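PDB 3OOV: methyl-accepting chemotaxis protein, putative from Geobacter sulfurreducens, which probably acts in chemotaxis signalling, its GAF domain being a likely sensory module that responds to a small ligand not identified here. Local coordinates for residues A[39-44]-A[125-130]; A[15-20]-A[158-163]; A[83-88]-A[114-119]; A[46-51]-A[64-69]. All blocks are in the same frame, centred on the assembly; numbering follows the deposited sequence.

Overall arrangement
Contacts 1, 3 and 4 are antiparallel strand pairs in one six-stranded sheet; contact 2 joins two helices. Contact 1 is the buried one, pairing the two central strands; contacts 3 and 4 close the sheet at its outermost strands, their centres about 18 Å apart. Contact 1 bonds directly to both through neighbouring strands. Contact 2 lies farther out, where helices 17-31 and 143-167 meet; its Ile160 packs on Met41 and Ile127 of contact 1. The chemistry follows position: backbone bonds with apolar faces in the sheet, mainly apolar packing without a hydrogen bond between the segments of contact 2, a more exposed face with Ser48, Ser50 and Val66 on the hairpin of contact 4, and a subunit interface that includes residues of contact 3.

Contact 1: residues A[39-44]-A[125-130]; sequences ILMADT and EAIGVF
With CG1 of Ile39 set beside its own backbone N (chi1 -53°) and the chain running out extended to CD1, this side chain lies alongside Phe130 and covers one face of its ring. Ile39 CG1 sits over the ring centre, 4.0 Å from the Phe130 centroid and close to the ring normal, a CH-pi contact, while Ile39 CD1 reaches Phe130 CE2 at 3.7 Å. Met41, a selenomethionine, bends at both chi2 and chi3, and the curl brings Met41 CE to Ile127 CD1 at 4.0 Å. Gly128, with no side chain, lets the selenium lie close over its CA. On the reverse face Leu40 CD1 touches Val129 CG2 at 3.9 Å.

The backbones run antiparallel. Leu40 N bonds to Val129 O at 3.0 Å and Val129 N returns the bond to Leu40 O at 2.8 Å. Ala42 N reaches Ile127 O at 2.9 Å from above the carbonyl plane, and a water donates to Ile127 O and Ala42 O together, so Ile127 O takes two hydrogens.

Strands 48-55 and 115-122 flank the pair on its two outer sides. Helices 17-31 and 143-167 cover the face of Ile39, Met41 and Phe130, through residues such as Leu21, Leu28 and Ile149, while helix 74-82 packs against Val129 on the other.

Contact 2: residues A[15-20]-A[158-163]; sequences IDVDEV and SAIVRI
Ile163 is the residue most covered by the other segment. Its CG1 stands beside the backbone N (chi1 -67°) and the chain continues extended, which sends CD1 across to the start of helix 17-31. There Ile163 CD1 lies 3.7 Å from Val17 N and 3.9 Å from Val20 CG2, the Val20 and Ile163 side chains sliding past each other in opposite directions. The other branch, Ile163 CG2, meets Val17 CG2 at 4.0 Å and also rests near the carbonyl of Ile15. Cutting Ile163 back to an alanine is likely to deprive Val17 and Val20 of their shared partner and open a gap between the helices. One turn back, the Val17 and Ile160 side chains cross at about a right angle, CG1 to CG1 4.0 Å, and Val20 CG1 touches Ala159 CB at 3.9 Å.

The polar groups work at the margin of this packing. Asp16 is the N-cap of helix 17-31: Asp16 OD2 accepts from Glu19 N at 3.0 Å, the N-H coming in from above the carboxylate plane. Arg162 bends at chi3, and its NH1 bonds to Ser14 O; Ile15 CG2 lies at the guanidinium edge, 3.8 Å from that Arg162 NH1.

No hydrogen bond links the two segments. Their hold on each other is therefore one of shape and hydrophobic burial, with Arg162 tying helix 143-167 to the turn before Asp16 and the cap fixing where the valine-bearing helix starts.

Contact 3: residues A[83-88]-A[114-119]; sequences RQVYMI and SFVICP
Ile88 and Phe115 make the closest side-chain meeting, lying side by side on one face of the sheet. Phe115 has CG between its backbone N and carbonyl carbon (chi1 51°), which swings the ring in against its neighbour: Ile88 CB sits over the ring face, offset toward the rim, in a CH-pi contact, and Ile88 CG1 comes within 3.3 Å of Phe115 CE1, tight packing. Replacing Phe115 by a serine would probably leave Ile88 without the flat surface it rests on. On the other face Val85 CG1 meets Val116 CG1 at 4.0 Å, and Val116 CG2 touches Met87 CB at 3.9 Å.

Four backbone hydrogen bonds join the strands. Tyr86 and Ile117 exchange one pair; Ile88 N to Phe115 O, 2.7 Å, and Phe115 N to Ile88 O, 2.8 Å, make the other.

Further polar links lead elsewhere: Tyr86 OH bonds to Asp82, Met87 N to Gln84 OE1 of the second subunit, and Arg83 to Ala93 O of that subunit, with a cation-pi contact to its Tyr94.

Strand 86-88 thus spends one edge on strand 115-122 and offers the Met87 N-H on its other edge to the partner subunit, joining the sheet margin to the dimer interface.

Contact 4: residues A[46-51]-A[64-69]; sequences RTSLSF and GVVLPL
Leu49 and Leu69 cross at about a right angle, their branch points in contact: Leu49 CG lies 3.8 Å from Leu69 CG, and Leu69 CD2 continues to Leu49 CD1 at 3.9 Å. Leu69 CD1 also reaches the backbone, 3.6 Å from Arg46 O. Phe51 and Val65, by contrast, run side by side. Phe51 CB presses on Val65 CB at 3.8 Å; with CG anti to the backbone N (chi1 -153°) the ring carries on past it, and Val65 CG1 lies at its edge. Phe60 meets the same ring edge-to-face. On the opposite face of the hairpin Val66 CG1 rests on Ser48 CB at 3.6 Å, where the surroundings are more exposed.

Hydrogen bonds hold these groups in step. Leu49 N meets Leu67 O at 2.8 Å, and Leu67 N returns a bond to Leu49 O. Phe51 N bonds to Val65 O at 2.9 Å, and Leu69 N reaches Thr47 O at 3.1 Å from well above the carbonyl plane. Pro68 falls opposite Ser48 in a non-hydrogen-bonded pair, so its missing N-H costs no bond to that strand.

Leu49 and Leu69 both lean on helix 74-82, at Ile76 and Phe80 respectively. Together the strands 48-55 and 66-68 form an antiparallel beta hairpin that closes one margin of the GAF-domain sheet.

Contact 1: residues A[39-44]-A[125-130]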
loop_
_atom_site.group_PDB
_atom_site.type_symbol
_atom_site.label_atom_id
_atom_site.label_comp_id
_atom_site.label_asym_id
_atom_site.label_seq_id
_atom_site.Cartn_x
_atom_site.Cartn_y
_atom_site.Cartn_z
ATOM N N ILE A 39 -9.207 3.248 15.824
ATOM C CA ILE A 39 -8.109 4.220 15.718
ATOM C C ILE A 39 -7.177 4.116 16.926
ATOM O O ILE A 39 -7.621 4.206 18.065
ATOM C CB ILE A 39 -8.611 5.665 15.561
ATOM C CG1 ILE A 39 -9.590 5.766 14.415
ATOM C CG2 ILE A 39 -7.387 6.685 15.374
ATOM C CD1 ILE A 39 -10.300 7.183 14.348
ATOM N N LEU A 40 -5.895 3.885 16.656
ATOM C CA LEU A 40 -4.875 3.674 17.681
ATOM C C LEU A 40 -3.774 4.688 17.460
ATOM O O LEU A 40 -3.402 4.941 16.291
ATOM C CB LEU A 40 -4.303 2.275 17.606
ATOM C CG LEU A 40 -5.417 1.183 17.764
ATOM C CD1 LEU A 40 -5.830 0.663 16.387
ATOM C CD2 LEU A 40 -5.017 -0.009 18.649
HETATM N N MSE A 41 -3.289 5.279 18.561
HETATM C CA MSE A 41 -2.259 6.350 18.542
HETATM C C MSE A 41 -0.991 5.903 19.272
HETATM O O MSE A 41 -1.072 5.297 20.368
HETATM C CB MSE A 41 -2.839 7.615 19.176
HETATM C CG MSE A 41 -4.017 8.140 18.327
HETATM SE SE MSE A 41 -3.389 8.904 16.566
HETATM C CE MSE A 41 -2.397 10.334 17.325
ATOM N N ALA A 42 0.163 6.083 18.629
ATOM C CA ALA A 42 1.445 5.721 19.283
ATOM C C ALA A 42 1.683 6.562 20.539
ATOM O O ALA A 42 1.299 7.772 20.585
ATOM C CB ALA A 42 2.591 5.966 18.311
ATOM N N ASP A 43 2.277 5.978 21.561
ATOM C CA ASP A 43 2.710 6.829 22.705
ATOM C C ASP A 43 3.920 7.679 22.248
ATOM O O ASP A 43 4.349 7.596 21.054
ATOM C CB ASP A 43 3.057 6.028 23.947
ATOM C CG ASP A 43 4.161 4.951 23.705
ATOM O OD1 ASP A 43 4.656 4.739 22.581
ATOM O OD2 ASP A 43 4.487 4.235 24.659
ATOM N N THR A 44 4.440 8.494 23.180
ATOM C CA THR A 44 5.493 9.423 22.850
ATOM C C THR A 44 6.800 8.716 22.472
ATOM O O THR A 44 7.500 9.180 21.612
ATOM C CB THR A 44 5.692 10.592 23.897
ATOM O OG1 THR A 44 6.410 11.637 23.246
ATOM C CG2 THR A 44 6.476 10.155 25.101
ATOM N N GLU A 125 6.214 11.017 9.387
ATOM C CA GLU A 125 6.237 9.941 10.411
ATOM C C GLU A 125 4.818 9.458 10.772
ATOM O O GLU A 125 3.893 10.283 10.884
ATOM C CB GLU A 125 7.012 10.372 11.688
ATOM C CG GLU A 125 7.922 11.603 11.491
ATOM C CD GLU A 125 9.341 11.433 12.034
ATOM O OE1 GLU A 125 10.145 10.716 11.369
ATOM O OE2 GLU A 125 9.668 12.029 13.104
ATOM N N ALA A 126 4.654 8.143 10.941
ATOM C CA ALA A 126 3.393 7.594 11.423
ATOM C C ALA A 126 3.256 7.968 12.883
ATOM O O ALA A 126 4.188 7.788 13.696
ATOM C CB ALA A 126 3.364 6.102 11.294
ATOM N N ILE A 127 2.115 8.514 13.225
ATOM C CA ILE A 127 1.809 8.669 14.630
ATOM C C ILE A 127 0.651 7.791 15.133
ATOM O O ILE A 127 0.315 7.847 16.304
ATOM C CB ILE A 127 1.594 10.134 14.948
ATOM C CG1 ILE A 127 0.435 10.686 14.124
ATOM C CG2 ILE A 127 2.916 10.910 14.645
ATOM C CD1 ILE A 127 -0.013 12.084 14.581
ATOM N N GLY A 128 0.015 7.024 14.248
ATOM C CA GLY A 128 -1.027 6.086 14.684
ATOM C C GLY A 128 -1.606 5.412 13.439
ATOM O O GLY A 128 -1.046 5.596 12.387
ATOM N N VAL A 129 -2.738 4.704 13.557
ATOM C CA VAL A 129 -3.376 3.955 12.478
ATOM C C VAL A 129 -4.911 4.000 12.541
ATOM O O VAL A 129 -5.532 4.041 13.642
ATOM C CB VAL A 129 -2.887 2.414 12.387
ATOM C CG1 VAL A 129 -1.368 2.277 12.193
ATOM C CG2 VAL A 129 -3.272 1.610 13.616
ATOM N N PHE A 130 -5.532 3.964 11.355
ATOM C CA PHE A 130 -6.931 3.525 11.228
ATOM C C PHE A 130 -6.915 2.064 10.859
ATOM O O PHE A 130 -6.212 1.676 9.946
ATOM C CB PHE A 130 -7.608 4.264 10.096
ATOM C CG PHE A 130 -8.070 5.606 10.447
ATOM C CD1 PHE A 130 -7.163 6.604 10.815
ATOM C CD2 PHE A 130 -9.433 5.913 10.379
ATOM C CE1 PHE A 130 -7.599 7.913 11.123
ATOM C CE2 PHE A 130 -9.897 7.206 10.683
ATOM C CZ PHE A 130 -8.985 8.230 11.049
HETATM O O HOH W 1 0.871 9.566 18.359
#

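Contact 2: residues A[15-20]-A[158-163]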
loop_
_atom_site.group_PDB
_atom_site.type_symbol
_atom_site.label_atom_id
_atom_site.label_comp_id
_atom_site.label_asym_id
_atom_site.label_seq_id
_atom_site.Cartn_x
_atom_site.Cartn_y
_atom_site.Cartn_z
ATOM N N ILE A 15 -10.381 21.023 19.891
ATOM C CA ILE A 15 -8.970 21.188 20.210
ATOM C C ILE A 15 -8.523 20.014 21.159
ATOM O O ILE A 15 -7.561 20.132 21.911
ATOM C CB ILE A 15 -8.623 22.666 20.755
ATOM C CG1 ILE A 15 -9.437 23.016 22.000
ATOM C CG2 ILE A 15 -8.803 23.746 19.639
ATOM C CD1 ILE A 15 -8.755 24.071 22.893
ATOM N N ASP A 16 -9.252 18.886 21.079
ATOM C CA ASP A 16 -8.953 17.647 21.821
ATOM C C ASP A 16 -8.724 16.522 20.753
ATOM O O ASP A 16 -9.699 16.009 20.131
ATOM C CB ASP A 16 -10.139 17.325 22.744
ATOM C CG ASP A 16 -10.022 15.979 23.447
ATOM O OD1 ASP A 16 -10.552 15.862 24.586
ATOM O OD2 ASP A 16 -9.457 15.029 22.876
ATOM N N VAL A 17 -7.453 16.169 20.541
ATOM C CA VAL A 17 -7.031 15.107 19.598
ATOM C C VAL A 17 -7.956 13.854 19.623
ATOM O O VAL A 17 -8.497 13.469 18.594
ATOM C CB VAL A 17 -5.510 14.728 19.769
ATOM C CG1 VAL A 17 -5.147 13.330 19.023
ATOM C CG2 VAL A 17 -4.610 15.875 19.321
ATOM N N ASP A 18 -8.204 13.305 20.789
ATOM C CA ASP A 18 -8.985 12.089 20.908
ATOM C C ASP A 18 -10.407 12.309 20.461
ATOM O O ASP A 18 -11.039 11.412 19.841
ATOM C CB ASP A 18 -8.968 11.610 22.343
ATOM C CG ASP A 18 -7.649 10.991 22.726
ATOM O OD1 ASP A 18 -6.732 10.880 21.860
ATOM O OD2 ASP A 18 -7.539 10.593 23.905
ATOM N N GLU A 19 -10.940 13.500 20.781
ATOM C CA GLU A 19 -12.274 13.839 20.310
ATOM C C GLU A 19 -12.327 13.882 18.771
ATOM O O GLU A 19 -13.296 13.440 18.160
ATOM C CB GLU A 19 -12.707 15.167 20.928
ATOM C CG GLU A 19 -14.096 15.636 20.635
ATOM C CD GLU A 19 -14.400 16.934 21.403
ATOM O OE1 GLU A 19 -15.236 16.852 22.341
ATOM O OE2 GLU A 19 -13.769 17.996 21.105
ATOM N N VAL A 20 -11.278 14.411 18.156
ATOM C CA VAL A 20 -11.214 14.510 16.723
ATOM C C VAL A 20 -11.148 13.100 16.115
ATOM O O VAL A 20 -11.690 12.858 15.041
ATOM C CB VAL A 20 -9.978 15.259 16.305
ATOM C CG1 VAL A 20 -9.604 15.000 14.824
ATOM C CG2 VAL A 20 -10.155 16.787 16.582
ATOM N N SER A 158 -3.945 16.399 9.618
ATOM C CA SER A 158 -4.128 17.903 9.643
ATOM C C SER A 158 -4.598 18.489 10.961
ATOM O O SER A 158 -4.069 19.497 11.426
ATOM C CB SER A 158 -5.147 18.356 8.594
ATOM O OG SER A 158 -4.604 18.078 7.337
ATOM N N ALA A 159 -5.601 17.870 11.570
ATOM C CA ALA A 159 -6.128 18.396 12.793
ATOM C C ALA A 159 -5.177 18.145 13.998
ATOM O O ALA A 159 -5.129 18.946 14.950
ATOM C CB ALA A 159 -7.472 17.818 13.073
ATOM N N ILE A 160 -4.462 17.014 14.001
ATOM C CA ILE A 160 -3.480 16.791 15.045
ATOM C C ILE A 160 -2.406 17.908 14.981
ATOM O O ILE A 160 -2.020 18.447 15.988
ATOM C CB ILE A 160 -2.893 15.403 14.943
ATOM C CG1 ILE A 160 -4.020 14.424 15.341
ATOM C CG2 ILE A 160 -1.580 15.268 15.851
ATOM C CD1 ILE A 160 -3.702 12.996 15.109
ATOM N N VAL A 161 -1.950 18.220 13.771
ATOM C CA VAL A 161 -0.973 19.268 13.525
ATOM C C VAL A 161 -1.494 20.638 14.011
ATOM O O VAL A 161 -0.789 21.308 14.796
ATOM C CB VAL A 161 -0.523 19.306 12.051
ATOM C CG1 VAL A 161 0.260 20.607 11.717
ATOM C CG2 VAL A 161 0.364 18.119 11.763
ATOM N N ARG A 162 -2.709 21.025 13.580
ATOM C CA ARG A 162 -3.358 22.240 14.079
ATOM C C ARG A 162 -3.408 22.254 15.597
ATOM O O ARG A 162 -3.028 23.234 16.229
ATOM C CB ARG A 162 -4.781 22.455 13.522
ATOM C CG ARG A 162 -5.599 23.568 14.262
ATOM C CD ARG A 162 -7.069 23.879 13.658
ATOM N NE ARG A 162 -7.998 22.721 13.721
ATOM C CZ ARG A 162 -8.518 22.224 14.838
ATOM N NH1 ARG A 162 -8.267 22.828 15.996
ATOM N NH2 ARG A 162 -9.284 21.122 14.789
ATOM N N ILE A 163 -3.867 21.171 16.207
ATOM C CA ILE A 163 -4.022 21.199 17.640
ATOM C C ILE A 163 -2.623 21.311 18.305
ATOM O O ILE A 163 -2.439 22.085 19.265
ATOM C CB ILE A 163 -4.815 20.014 18.132
ATOM C CG1 ILE A 163 -6.292 20.074 17.661
ATOM C CG2 ILE A 163 -4.703 19.860 19.643
ATOM C CD1 ILE A 163 -7.080 18.720 17.888
#

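Contact 3: residues A[83-88]-A[114-119]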
loop_
_atom_site.group_PDB
_atom_site.type_symbol
_atom_site.label_atom_id
_atom_site.label_comp_id
_atom_site.label_asym_id
_atom_site.label_seq_id
_atom_site.Cartn_x
_atom_site.Cartn_y
_atom_site.Cartn_z
ATOM N N ARG A 83 4.635 3.053 7.002
ATOM C CA ARG A 83 3.682 4.126 6.560
ATOM C C ARG A 83 2.977 3.705 5.271
ATOM O O ARG A 83 2.792 4.481 4.351
ATOM C CB ARG A 83 4.402 5.482 6.392
ATOM C CG ARG A 83 5.040 5.999 7.669
ATOM C CD ARG A 83 5.698 7.411 7.440
ATOM N NE ARG A 83 7.068 7.311 6.910
ATOM C CZ ARG A 83 7.479 7.834 5.759
ATOM N NH1 ARG A 83 6.645 8.524 4.963
ATOM N NH2 ARG A 83 8.751 7.658 5.411
ATOM N N GLN A 84 2.592 2.453 5.198
ATOM C CA GLN A 84 1.955 1.950 4.007
ATOM C C GLN A 84 0.527 1.450 4.366
ATOM O O GLN A 84 0.331 0.854 5.423
ATOM C CB GLN A 84 2.813 0.844 3.371
ATOM C CG GLN A 84 2.913 0.894 1.805
ATOM C CD GLN A 84 3.520 2.190 1.236
ATOM O OE1 GLN A 84 3.047 2.710 0.209
ATOM N NE2 GLN A 84 4.574 2.735 1.909
ATOM N N VAL A 85 -0.444 1.746 3.500
ATOM C CA VAL A 85 -1.789 1.121 3.530
ATOM C C VAL A 85 -1.611 -0.356 3.270
ATOM O O VAL A 85 -0.962 -0.747 2.248
ATOM C CB VAL A 85 -2.718 1.738 2.494
ATOM C CG1 VAL A 85 -4.117 1.024 2.497
ATOM C CG2 VAL A 85 -2.879 3.230 2.762
ATOM N N TYR A 86 -2.117 -1.174 4.196
ATOM C CA TYR A 86 -2.169 -2.633 4.011
ATOM C C TYR A 86 -3.614 -3.013 3.777
ATOM O O TYR A 86 -4.460 -2.791 4.638
ATOM C CB TYR A 86 -1.597 -3.442 5.191
ATOM C CG TYR A 86 -0.076 -3.536 5.152
ATOM C CD1 TYR A 86 0.581 -4.608 4.542
ATOM C CD2 TYR A 86 0.722 -2.499 5.694
ATOM C CE1 TYR A 86 2.022 -4.676 4.539
ATOM C CE2 TYR A 86 2.147 -2.525 5.621
ATOM C CZ TYR A 86 2.782 -3.609 5.064
ATOM O OH TYR A 86 4.185 -3.577 5.018
HETATM N N MSE A 87 -3.915 -3.526 2.597
HETATM C CA MSE A 87 -5.271 -3.937 2.355
HETATM C C MSE A 87 -5.294 -5.439 2.318
HETATM O O MSE A 87 -4.616 -6.052 1.500
HETATM C CB MSE A 87 -5.925 -3.219 1.168
HETATM C CG MSE A 87 -5.169 -3.149 -0.120
HETATM SE SE MSE A 87 -6.187 -1.986 -1.416
HETATM C CE MSE A 87 -7.965 -2.624 -1.007
ATOM N N ILE A 88 -5.924 -6.022 3.336
ATOM C CA ILE A 88 -5.770 -7.437 3.616
ATOM C C ILE A 88 -7.136 -8.097 3.383
ATOM O O ILE A 88 -8.049 -7.982 4.195
ATOM C CB ILE A 88 -5.251 -7.701 5.064
ATOM C CG1 ILE A 88 -3.920 -6.935 5.325
ATOM C CG2 ILE A 88 -5.006 -9.222 5.316
ATOM C CD1 ILE A 88 -2.736 -7.501 4.587
ATOM N N SER A 114 -10.383 -9.873 7.607
ATOM C CA SER A 114 -10.306 -9.075 6.401
ATOM C C SER A 114 -10.354 -7.579 6.810
ATOM O O SER A 114 -11.202 -7.179 7.602
ATOM C CB SER A 114 -11.483 -9.374 5.508
ATOM O OG SER A 114 -12.502 -8.525 5.989
ATOM N N PHE A 115 -9.433 -6.754 6.313
ATOM C CA PHE A 115 -9.388 -5.387 6.774
ATOM C C PHE A 115 -8.437 -4.546 5.963
ATOM O O PHE A 115 -7.587 -5.080 5.244
ATOM C CB PHE A 115 -8.916 -5.358 8.247
ATOM C CG PHE A 115 -7.646 -6.154 8.470
ATOM C CD1 PHE A 115 -6.406 -5.612 8.119
ATOM C CD2 PHE A 115 -7.705 -7.472 8.902
ATOM C CE1 PHE A 115 -5.244 -6.380 8.297
ATOM C CE2 PHE A 115 -6.563 -8.269 9.049
ATOM C CZ PHE A 115 -5.312 -7.705 8.730
ATOM N N VAL A 116 -8.535 -3.252 6.173
ATOM C CA VAL A 116 -7.516 -2.254 5.759
ATOM C C VAL A 116 -6.930 -1.544 6.970
ATOM O O VAL A 116 -7.691 -1.077 7.914
ATOM C CB VAL A 116 -8.229 -1.158 4.937
ATOM C CG1 VAL A 116 -7.340 0.095 4.730
ATOM C CG2 VAL A 116 -8.715 -1.766 3.516
ATOM N N ILE A 117 -5.607 -1.448 6.983
ATOM C CA ILE A 117 -4.883 -0.597 7.985
ATOM C C ILE A 117 -4.220 0.534 7.213
ATOM O O ILE A 117 -3.525 0.310 6.203
ATOM C CB ILE A 117 -3.764 -1.333 8.729
ATOM C CG1 ILE A 117 -4.086 -2.820 9.020
ATOM C CG2 ILE A 117 -3.321 -0.478 9.960
ATOM C CD1 ILE A 117 -5.315 -3.056 10.082
ATOM N N CYS A 118 -4.419 1.736 7.717
ATOM C CA CYS A 118 -4.008 2.941 7.032
ATOM C C CYS A 118 -3.251 3.822 8.063
ATOM O O CYS A 118 -3.742 4.018 9.153
ATOM C CB CYS A 118 -5.221 3.643 6.461
ATOM S SG CYS A 118 -4.791 5.268 5.821
ATOM N N PRO A 119 -2.032 4.259 7.747
ATOM C CA PRO A 119 -1.220 4.980 8.750
ATOM C C PRO A 119 -1.748 6.404 8.861
ATOM O O PRO A 119 -2.297 6.917 7.891
ATOM C CB PRO A 119 0.185 4.995 8.126
ATOM C CG PRO A 119 -0.114 5.053 6.539
ATOM C CD PRO A 119 -1.380 4.185 6.413
#

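Contact 4: residues A[46-51]-A[64-69]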
loop_
_atom_site.group_PDB
_atom_site.type_symbol
_atom_site.label_atom_id
_atom_site.label_comp_id
_atom_site.label_asym_id
_atom_site.label_seq_id
_atom_site.Cartn_x
_atom_site.Cartn_y
_atom_site.Cartn_z
ATOM N N ARG A 46 6.737 5.917 20.938
ATOM C CA ARG A 46 6.421 5.176 19.713
ATOM C C ARG A 46 6.781 3.704 19.794
ATOM O O ARG A 46 7.159 3.097 18.812
ATOM C CB ARG A 46 7.020 5.877 18.430
ATOM C CG ARG A 46 6.498 7.379 18.375
ATOM C CD ARG A 46 6.683 8.114 17.051
ATOM N NE ARG A 46 6.223 9.519 17.149
ATOM C CZ ARG A 46 6.543 10.503 16.296
ATOM N NH1 ARG A 46 7.341 10.295 15.234
ATOM N NH2 ARG A 46 6.074 11.724 16.522
ATOM N N THR A 47 6.672 3.132 20.966
ATOM C CA THR A 47 6.811 1.692 21.112
ATOM C C THR A 47 5.548 1.036 21.599
ATOM O O THR A 47 5.537 -0.166 21.847
ATOM C CB THR A 47 7.897 1.346 22.138
ATOM O OG1 THR A 47 7.620 2.058 23.327
ATOM C CG2 THR A 47 9.333 1.714 21.583
ATOM N N SER A 48 4.491 1.819 21.817
ATOM C CA SER A 48 3.156 1.231 22.011
ATOM C C SER A 48 2.103 2.044 21.292
ATOM O O SER A 48 2.272 3.249 21.075
ATOM C CB SER A 48 2.773 1.244 23.515
ATOM O OG SER A 48 3.652 0.391 24.237
ATOM N N LEU A 49 0.936 1.431 21.111
ATOM C CA LEU A 49 -0.248 2.102 20.600
ATOM C C LEU A 49 -1.365 2.135 21.645
ATOM O O LEU A 49 -1.760 1.097 22.140
ATOM C CB LEU A 49 -0.774 1.297 19.428
ATOM C CG LEU A 49 0.040 1.330 18.119
ATOM C CD1 LEU A 49 -0.607 0.240 17.104
ATOM C CD2 LEU A 49 0.157 2.746 17.501
ATOM N N SER A 50 -1.944 3.291 21.904
ATOM C CA SER A 50 -3.064 3.263 22.749
ATOM C C SER A 50 -4.380 3.304 21.904
ATOM O O SER A 50 -4.456 3.878 20.808
ATOM C CB SER A 50 -2.932 4.310 23.864
ATOM O OG SER A 50 -3.202 5.564 23.334
ATOM N N PHE A 51 -5.370 2.564 22.360
ATOM C CA PHE A 51 -6.569 2.377 21.575
ATOM C C PHE A 51 -7.489 3.566 21.911
ATOM O O PHE A 51 -7.968 3.649 23.007
ATOM C CB PHE A 51 -7.174 1.031 21.966
ATOM C CG PHE A 51 -8.022 0.332 20.868
ATOM C CD1 PHE A 51 -8.041 -1.060 20.790
ATOM C CD2 PHE A 51 -8.831 1.059 19.981
ATOM C CE1 PHE A 51 -8.817 -1.731 19.795
ATOM C CE2 PHE A 51 -9.605 0.402 19.003
ATOM C CZ PHE A 51 -9.647 -0.960 18.936
ATOM N N GLY A 64 -7.790 2.860 28.063
ATOM C CA GLY A 64 -6.875 2.097 28.871
ATOM C C GLY A 64 -6.225 0.953 28.116
ATOM O O GLY A 64 -5.296 0.290 28.645
ATOM N N VAL A 65 -6.701 0.667 26.903
ATOM C CA VAL A 65 -6.091 -0.414 26.194
ATOM C C VAL A 65 -4.807 0.106 25.563
ATOM O O VAL A 65 -4.837 1.103 24.848
ATOM C CB VAL A 65 -7.014 -1.064 25.073
ATOM C CG1 VAL A 65 -6.215 -2.046 24.256
ATOM C CG2 VAL A 65 -8.196 -1.791 25.667
ATOM N N VAL A 66 -3.698 -0.607 25.775
ATOM C CA VAL A 66 -2.399 -0.195 25.209
ATOM C C VAL A 66 -1.753 -1.454 24.700
ATOM O O VAL A 66 -1.717 -2.463 25.405
ATOM C CB VAL A 66 -1.472 0.476 26.310
ATOM C CG1 VAL A 66 -0.064 0.925 25.752
ATOM C CG2 VAL A 66 -2.194 1.648 27.013
ATOM N N LEU A 67 -1.141 -1.369 23.531
ATOM C CA LEU A 67 -0.747 -2.560 22.798
ATOM C C LEU A 67 0.720 -2.381 22.354
ATOM O O LEU A 67 1.100 -1.274 21.920
ATOM C CB LEU A 67 -1.696 -2.720 21.577
ATOM C CG LEU A 67 -3.181 -3.057 21.939
ATOM C CD1 LEU A 67 -4.143 -2.730 20.821
ATOM C CD2 LEU A 67 -3.265 -4.577 22.339
ATOM N N PRO A 68 1.536 -3.450 22.445
ATOM C CA PRO A 68 2.958 -3.298 21.947
ATOM C C PRO A 68 3.138 -3.090 20.446
ATOM O O PRO A 68 2.519 -3.775 19.661
ATOM C CB PRO A 68 3.623 -4.642 22.332
ATOM C CG PRO A 68 2.473 -5.648 22.467
ATOM C CD PRO A 68 1.231 -4.823 22.899
ATOM N N LEU A 69 4.033 -2.192 20.041
ATOM C CA LEU A 69 4.351 -2.017 18.634
ATOM C C LEU A 69 5.538 -2.851 18.317
ATOM O O LEU A 69 6.620 -2.336 18.135
ATOM C CB LEU A 69 4.739 -0.572 18.308
ATOM C CG LEU A 69 3.632 0.294 17.747
ATOM C CD1 LEU A 69 4.059 1.706 17.711
ATOM C CD2 LEU A 69 3.191 -0.173 16.341
#